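Local coordinates for protein HpcH/HpaI aldolase (Desulfitobacterium hafniense, PDB 3QZ6) that belongs to the HpcH/HpaI aldolase family and folds as a TIM barrel of eight parallel strands ringed by helices, in a two-chain assembly, at residues D169-P175 and V209-F214; Y197-Y201 and W224-A230. All coordinates share one frame; numbering follows the deposited sequence.

Contact 1: D169-P175 and V209-F214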
loop_
_atom_site.group_PDB
_atom_site.type_symbol
_atom_site.label_atom_id
_atom_site.label_comp_id
_atom_site.label_asym_id
_atom_site.label_seq_id
_atom_site.Cartn_x
_atom_site.Cartn_y
_atom_site.Cartn_z
ATOM N N ASP A 169 24.124 -14.254 -11.361
ATOM C CA ASP A 169 23.688 -15.129 -10.274
ATOM C C ASP A 169 22.413 -15.899 -10.593
ATOM O O ASP A 169 22.249 -17.044 -10.174
ATOM C CB ASP A 169 23.494 -14.314 -8.990
ATOM C CG ASP A 169 24.797 -13.716 -8.493
ATOM O OD1 ASP A 169 25.750 -14.493 -8.285
ATOM O OD2 ASP A 169 24.884 -12.476 -8.349
ATOM N N ALA A 170 21.508 -15.278 -11.340
ATOM C CA ALA A 170 20.186 -15.862 -11.500
ATOM C C ALA A 170 19.521 -15.370 -12.774
ATOM O O ALA A 170 19.947 -14.371 -13.362
ATOM C CB ALA A 170 19.327 -15.513 -10.286
ATOM N N VAL A 171 18.473 -16.070 -13.200
ATOM C CA VAL A 171 17.720 -15.647 -14.374
ATOM C C VAL A 171 16.224 -15.676 -14.066
ATOM O O VAL A 171 15.755 -16.508 -13.287
ATOM C CB VAL A 171 18.049 -16.533 -15.606
ATOM C CG1 VAL A 171 17.561 -17.957 -15.389
ATOM C CG2 VAL A 171 17.438 -15.945 -16.866
ATOM N N ILE A 172 15.483 -14.749 -14.662
ATOM C CA ILE A 172 14.045 -14.674 -14.457
ATOM C C ILE A 172 13.393 -14.179 -15.755
ATOM O O ILE A 172 14.091 -13.895 -16.727
ATOM C CB ILE A 172 13.697 -13.795 -13.214
ATOM C CG1 ILE A 172 12.279 -14.066 -12.725
ATOM C CG2 ILE A 172 13.899 -12.316 -13.495
ATOM C CD1 ILE A 172 12.025 -13.538 -11.309
ATOM N N PHE A 173 12.067 -14.109 -15.783
ATOM C CA PHE A 173 11.348 -13.707 -16.990
ATOM C C PHE A 173 10.497 -12.466 -16.782
ATOM O O PHE A 173 10.061 -12.177 -15.661
ATOM C CB PHE A 173 10.443 -14.847 -17.451
ATOM C CG PHE A 173 11.151 -16.162 -17.528
ATOM C CD1 PHE A 173 11.996 -16.438 -18.590
ATOM C CD2 PHE A 173 11.009 -17.097 -16.518
ATOM C CE1 PHE A 173 12.674 -17.638 -18.659
ATOM C CE2 PHE A 173 11.683 -18.303 -16.578
ATOM C CZ PHE A 173 12.517 -18.572 -17.649
ATOM N N GLY A 174 10.251 -11.750 -17.876
ATOM C CA GLY A 174 9.246 -10.698 -17.914
ATOM C C GLY A 174 8.150 -11.182 -18.845
ATOM O O GLY A 174 8.227 -10.989 -20.055
ATOM N N PRO A 175 7.132 -11.844 -18.289
ATOM C CA PRO A 175 6.164 -12.563 -19.134
ATOM C C PRO A 175 5.383 -11.663 -20.092
ATOM O O PRO A 175 5.082 -12.080 -21.210
ATOM C CB PRO A 175 5.224 -13.215 -18.114
ATOM C CG PRO A 175 6.010 -13.280 -16.849
ATOM C CD PRO A 175 6.892 -12.066 -16.853
ATOM N N VAL A 209 23.384 -21.464 -12.928
ATOM C CA VAL A 209 22.729 -20.197 -12.600
ATOM C C VAL A 209 21.394 -20.447 -11.881
ATOM O O VAL A 209 20.649 -21.352 -12.238
ATOM C CB VAL A 209 22.520 -19.362 -13.890
ATOM C CG1 VAL A 209 21.549 -18.207 -13.669
ATOM C CG2 VAL A 209 23.866 -18.855 -14.421
ATOM N N VAL A 210 21.092 -19.647 -10.861
ATOM C CA VAL A 210 19.854 -19.824 -10.115
ATOM C C VAL A 210 18.633 -19.533 -10.989
ATOM O O VAL A 210 18.626 -18.600 -11.787
ATOM C CB VAL A 210 19.824 -18.942 -8.844
ATOM C CG1 VAL A 210 18.433 -18.930 -8.223
ATOM C CG2 VAL A 210 20.852 -19.423 -7.839
ATOM N N LYS A 211 17.599 -20.343 -10.830
ATOM C CA LYS A 211 16.377 -20.174 -11.594
ATOM C C LYS A 211 15.354 -19.345 -10.811
ATOM O O LYS A 211 15.130 -19.581 -9.627
ATOM C CB LYS A 211 15.817 -21.549 -11.978
ATOM C CG LYS A 211 16.674 -22.252 -13.040
ATOM C CD LYS A 211 16.261 -23.700 -13.285
ATOM C CE LYS A 211 16.457 -24.552 -12.040
ATOM N NZ LYS A 211 16.580 -25.997 -12.404
ATOM N N GLY A 212 14.767 -18.353 -11.473
ATOM C CA GLY A 212 13.770 -17.501 -10.842
ATOM C C GLY A 212 12.473 -17.591 -11.619
ATOM O O GLY A 212 12.453 -18.108 -12.736
ATOM N N PHE A 213 11.380 -17.128 -11.027
ATOM C CA PHE A 213 10.101 -17.124 -11.729
ATOM C C PHE A 213 9.196 -16.036 -11.180
ATOM O O PHE A 213 9.104 -15.851 -9.970
ATOM C CB PHE A 213 9.405 -18.475 -11.590
ATOM C CG PHE A 213 8.234 -18.654 -12.523
ATOM C CD1 PHE A 213 8.430 -19.101 -13.821
ATOM C CD2 PHE A 213 6.940 -18.389 -12.099
ATOM C CE1 PHE A 213 7.355 -19.276 -14.689
ATOM C CE2 PHE A 213 5.856 -18.560 -12.961
ATOM C CZ PHE A 213 6.068 -19.010 -14.258
ATOM N N PHE A 214 8.529 -15.322 -12.077
ATOM C CA PHE A 214 7.553 -14.322 -11.677
ATOM C C PHE A 214 6.142 -14.735 -12.027
ATOM O O PHE A 214 5.856 -15.079 -13.174
ATOM C CB PHE A 214 7.826 -12.985 -12.356
ATOM C CG PHE A 214 6.758 -11.952 -12.092
ATOM C CD1 PHE A 214 6.624 -11.383 -10.831
ATOM C CD2 PHE A 214 5.876 -11.567 -13.094
ATOM C CE1 PHE A 214 5.636 -10.420 -10.580
ATOM C CE2 PHE A 214 4.888 -10.618 -12.851
ATOM C CZ PHE A 214 4.770 -10.038 -11.587
#

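Contact 2: Y197-Y201 and W224-A230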
loop_
_atom_site.group_PDB
_atom_site.type_symbol
_atom_site.label_atom_id
_atom_site.label_comp_id
_atom_site.label_asym_id
_atom_site.label_seq_id
_atom_site.Cartn_x
_atom_site.Cartn_y
_atom_site.Cartn_z
ATOM N N TYR A 197 10.375 -20.645 -21.200
ATOM C CA TYR A 197 10.829 -20.826 -19.823
ATOM C C TYR A 197 11.689 -22.076 -19.718
ATOM O O TYR A 197 12.763 -22.057 -19.116
ATOM C CB TYR A 197 9.644 -20.963 -18.868
ATOM C CG TYR A 197 8.771 -19.737 -18.735
ATOM C CD1 TYR A 197 9.217 -18.481 -19.134
ATOM C CD2 TYR A 197 7.495 -19.839 -18.195
ATOM C CE1 TYR A 197 8.404 -17.358 -18.996
ATOM C CE2 TYR A 197 6.684 -18.732 -18.052
ATOM C CZ TYR A 197 7.142 -17.498 -18.447
ATOM O OH TYR A 197 6.307 -16.415 -18.300
ATOM N N GLU A 198 11.198 -23.169 -20.302
ATOM C CA GLU A 198 11.894 -24.451 -20.230
ATOM C C GLU A 198 13.281 -24.358 -20.848
ATOM O O GLU A 198 14.252 -24.868 -20.283
ATOM C CB GLU A 198 11.088 -25.558 -20.926
ATOM C CG GLU A 198 9.741 -25.885 -20.283
ATOM C CD GLU A 198 9.864 -26.786 -19.059
ATOM O OE1 GLU A 198 10.962 -26.849 -18.465
ATOM O OE2 GLU A 198 8.855 -27.434 -18.693
ATOM N N LYS A 199 13.366 -23.726 -22.016
ATOM C CA LYS A 199 14.646 -23.573 -22.701
ATOM C C LYS A 199 15.615 -22.802 -21.826
ATOM O O LYS A 199 16.784 -23.153 -21.718
ATOM C CB LYS A 199 14.486 -22.855 -24.040
ATOM C CG LYS A 199 13.960 -23.727 -25.163
ATOM C CD LYS A 199 13.773 -22.925 -26.443
ATOM C CE LYS A 199 13.176 -23.789 -27.545
ATOM N NZ LYS A 199 12.813 -22.986 -28.738
ATOM N N VAL A 200 15.130 -21.742 -21.194
ATOM C CA VAL A 200 16.003 -20.935 -20.357
ATOM C C VAL A 200 16.439 -21.704 -19.111
ATOM O O VAL A 200 17.598 -21.639 -18.705
ATOM C CB VAL A 200 15.334 -19.604 -19.954
ATOM C CG1 VAL A 200 16.192 -18.884 -18.898
ATOM C CG2 VAL A 200 15.128 -18.740 -21.194
ATOM N N TYR A 201 15.514 -22.435 -18.504
ATOM C CA TYR A 201 15.854 -23.221 -17.321
ATOM C C TYR A 201 16.931 -24.283 -17.628
ATOM O O TYR A 201 17.849 -24.508 -16.835
ATOM C CB TYR A 201 14.600 -23.872 -16.729
ATOM C CG TYR A 201 13.812 -22.972 -15.786
ATOM C CD1 TYR A 201 14.136 -21.632 -15.623
ATOM C CD2 TYR A 201 12.756 -23.481 -15.047
ATOM C CE1 TYR A 201 13.414 -20.816 -14.746
ATOM C CE2 TYR A 201 12.026 -22.684 -14.180
ATOM C CZ TYR A 201 12.356 -21.353 -14.035
ATOM O OH TYR A 201 11.626 -20.586 -13.156
ATOM N N TRP A 224 4.613 -24.516 -10.427
ATOM C CA TRP A 224 5.327 -24.901 -11.637
ATOM C C TRP A 224 6.829 -24.656 -11.506
ATOM O O TRP A 224 7.640 -25.502 -11.882
ATOM C CB TRP A 224 4.781 -24.130 -12.842
ATOM C CG TRP A 224 5.360 -24.572 -14.158
ATOM C CD1 TRP A 224 4.865 -25.533 -14.992
ATOM C CD2 TRP A 224 6.546 -24.067 -14.790
ATOM N NE1 TRP A 224 5.666 -25.652 -16.101
ATOM C CE2 TRP A 224 6.702 -24.764 -15.999
ATOM C CE3 TRP A 224 7.485 -23.090 -14.446
ATOM C CZ2 TRP A 224 7.764 -24.519 -16.871
ATOM C CZ3 TRP A 224 8.542 -22.850 -15.313
ATOM C CH2 TRP A 224 8.671 -23.560 -16.509
ATOM N N ALA A 225 7.196 -23.493 -10.975
ATOM C CA ALA A 225 8.604 -23.122 -10.862
ATOM C C ALA A 225 9.280 -23.888 -9.733
ATOM O O ALA A 225 10.433 -24.322 -9.851
ATOM C CB ALA A 225 8.732 -21.611 -10.630
ATOM N N VAL A 226 8.560 -24.042 -8.630
ATOM C CA VAL A 226 9.102 -24.742 -7.470
ATOM C C VAL A 226 9.432 -26.203 -7.812
ATOM O O VAL A 226 10.493 -26.714 -7.438
ATOM C CB VAL A 226 8.144 -24.644 -6.265
ATOM C CG1 VAL A 226 8.553 -25.614 -5.160
ATOM C CG2 VAL A 226 8.109 -23.193 -5.740
ATOM N N GLU A 227 8.535 -26.860 -8.543
ATOM C CA GLU A 227 8.787 -28.224 -9.041
ATOM C C GLU A 227 10.105 -28.314 -9.805
ATOM O O GLU A 227 10.787 -29.342 -9.788
ATOM C CB GLU A 227 7.678 -28.656 -10.005
ATOM C CG GLU A 227 6.440 -29.239 -9.371
ATOM C CD GLU A 227 5.440 -29.714 -10.414
ATOM O OE1 GLU A 227 5.544 -29.286 -11.588
ATOM O OE2 GLU A 227 4.555 -30.520 -10.059
ATOM N N ARG A 228 10.448 -27.235 -10.498
ATOM C CA ARG A 228 11.602 -27.250 -11.381
ATOM C C ARG A 228 12.872 -26.693 -10.733
ATOM O O ARG A 228 13.869 -26.468 -11.408
ATOM C CB ARG A 228 11.259 -26.531 -12.687
ATOM C CG ARG A 228 10.312 -27.354 -13.556
ATOM C CD ARG A 228 9.630 -26.537 -14.633
ATOM N NE ARG A 228 8.771 -27.394 -15.446
ATOM C CZ ARG A 228 7.609 -27.894 -15.035
ATOM N NH1 ARG A 228 7.157 -27.622 -13.816
ATOM N NH2 ARG A 228 6.897 -28.676 -15.843
ATOM N N GLY A 229 12.833 -26.495 -9.420
ATOM C CA GLY A 229 14.025 -26.137 -8.671
ATOM C C GLY A 229 14.328 -24.646 -8.644
ATOM O O GLY A 229 15.429 -24.235 -8.296
ATOM N N ALA A 230 13.355 -23.832 -9.029
ATOM C CA ALA A 230 13.528 -22.381 -8.976
ATOM C C ALA A 230 13.636 -21.919 -7.524
ATOM O O ALA A 230 12.752 -22.204 -6.720
ATOM C CB ALA A 230 12.357 -21.706 -9.646
#

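Contact 1: D169-P175 and V209-F214
I172 and G212 meet where the parallel strands 170-173 and 210-214 run side by side, and the glycine makes the hollow. The ethyl arm of I172 lies across the backbone of G212: CG1 is anti to the backbone N of I172 (chi1 -162°), which carries it over the G212-F213 peptide, 3.6 Å from F213 N. A smaller match comes at the start of the strands, where A170 CB sits 3.8 Å from V210 CB on the same face of the sheet. On the other face V209 CG1 presses against the backbone of A170, 3.5 Å from its CA. Farther along, F173 and F213 touch obliquely at ring atoms CD2 and CD1. At the far end P175 meets F214, its CD lying at the edge of the F214 ring, 3.9 Å from CD2, with the two side chains about at right angles. Between the strands runs a short ladder: V210 N donates to D169 O (2.9 Å), V171 N to V210 O (2.9 Å, at 151°), and G212 N more weakly to V171 O. Direction and register of these neighbouring barrel strands thus come from the backbone bonds, while the apolar side chains supply packing without directional bonds.

Contact 2: Y197-Y201 and W224-A230
W224 reaches from helix 223-227 toward helix 191-207 and is met there by Y197, E198 and Y201. With CG anti to the backbone N (chi1 -174°), its indole stands out from its own helix, and the far rim of the six-membered ring does the touching. CH2 comes 3.6 Å from Y197 CB and lies near the plane of the Y197 ring, at its edge. CZ3 meets Y201 CE2 at 3.7 Å, with the two ring planes inclined by 31°, an oblique aromatic pair. R228 lies over one face of the indole, displaced toward its rim, with W224 NE1 against the middle of the guanidinium. From there R228 NE donates to E198 OE2 in a salt bridge of 3.2 Å, approaching from above the carboxylate plane; carboxylate and guanidinium planes stand 58° apart. E198 is bent at chi2, bringing OE2 to R228 while it also touches W224 CZ2. On the far side of the guanidinium, NH1 donates to W224 O at 2.9 Å and weakly to E227 OE1, so several bonds restrict its rotation. G229, with positive phi, ends the helix in a Schellman motif, and A230 CB then packs near Y201 OH. That hydroxyl bonds to G212 O, tying helix 191-207 to strand 210-215, while F213 of the same strand meets both Y197 and W224 from the barrel side.

Overall arrangement
Contact 1 belongs to the barrel wall, its centre about 9 Å from that of the chain; contact 2, centred about 17 Å out, belongs to the surrounding helices. The two contact centres are about 9 Å apart. The segments alternate along the chain: helix 191-207 leads into strand 210-215, and that into helix 223-227, so contact 2 joins the helices before and after one strand of contact 1. In the wall, backbone bonds and apolar side chains do the holding. Among the helices, an aromatic cluster packs against the barrel, with the salt-bridge network nearer the surface. The layers meet directly: F173 packs on Y197, F213 on A225, and K211 NZ lies close to R228 O.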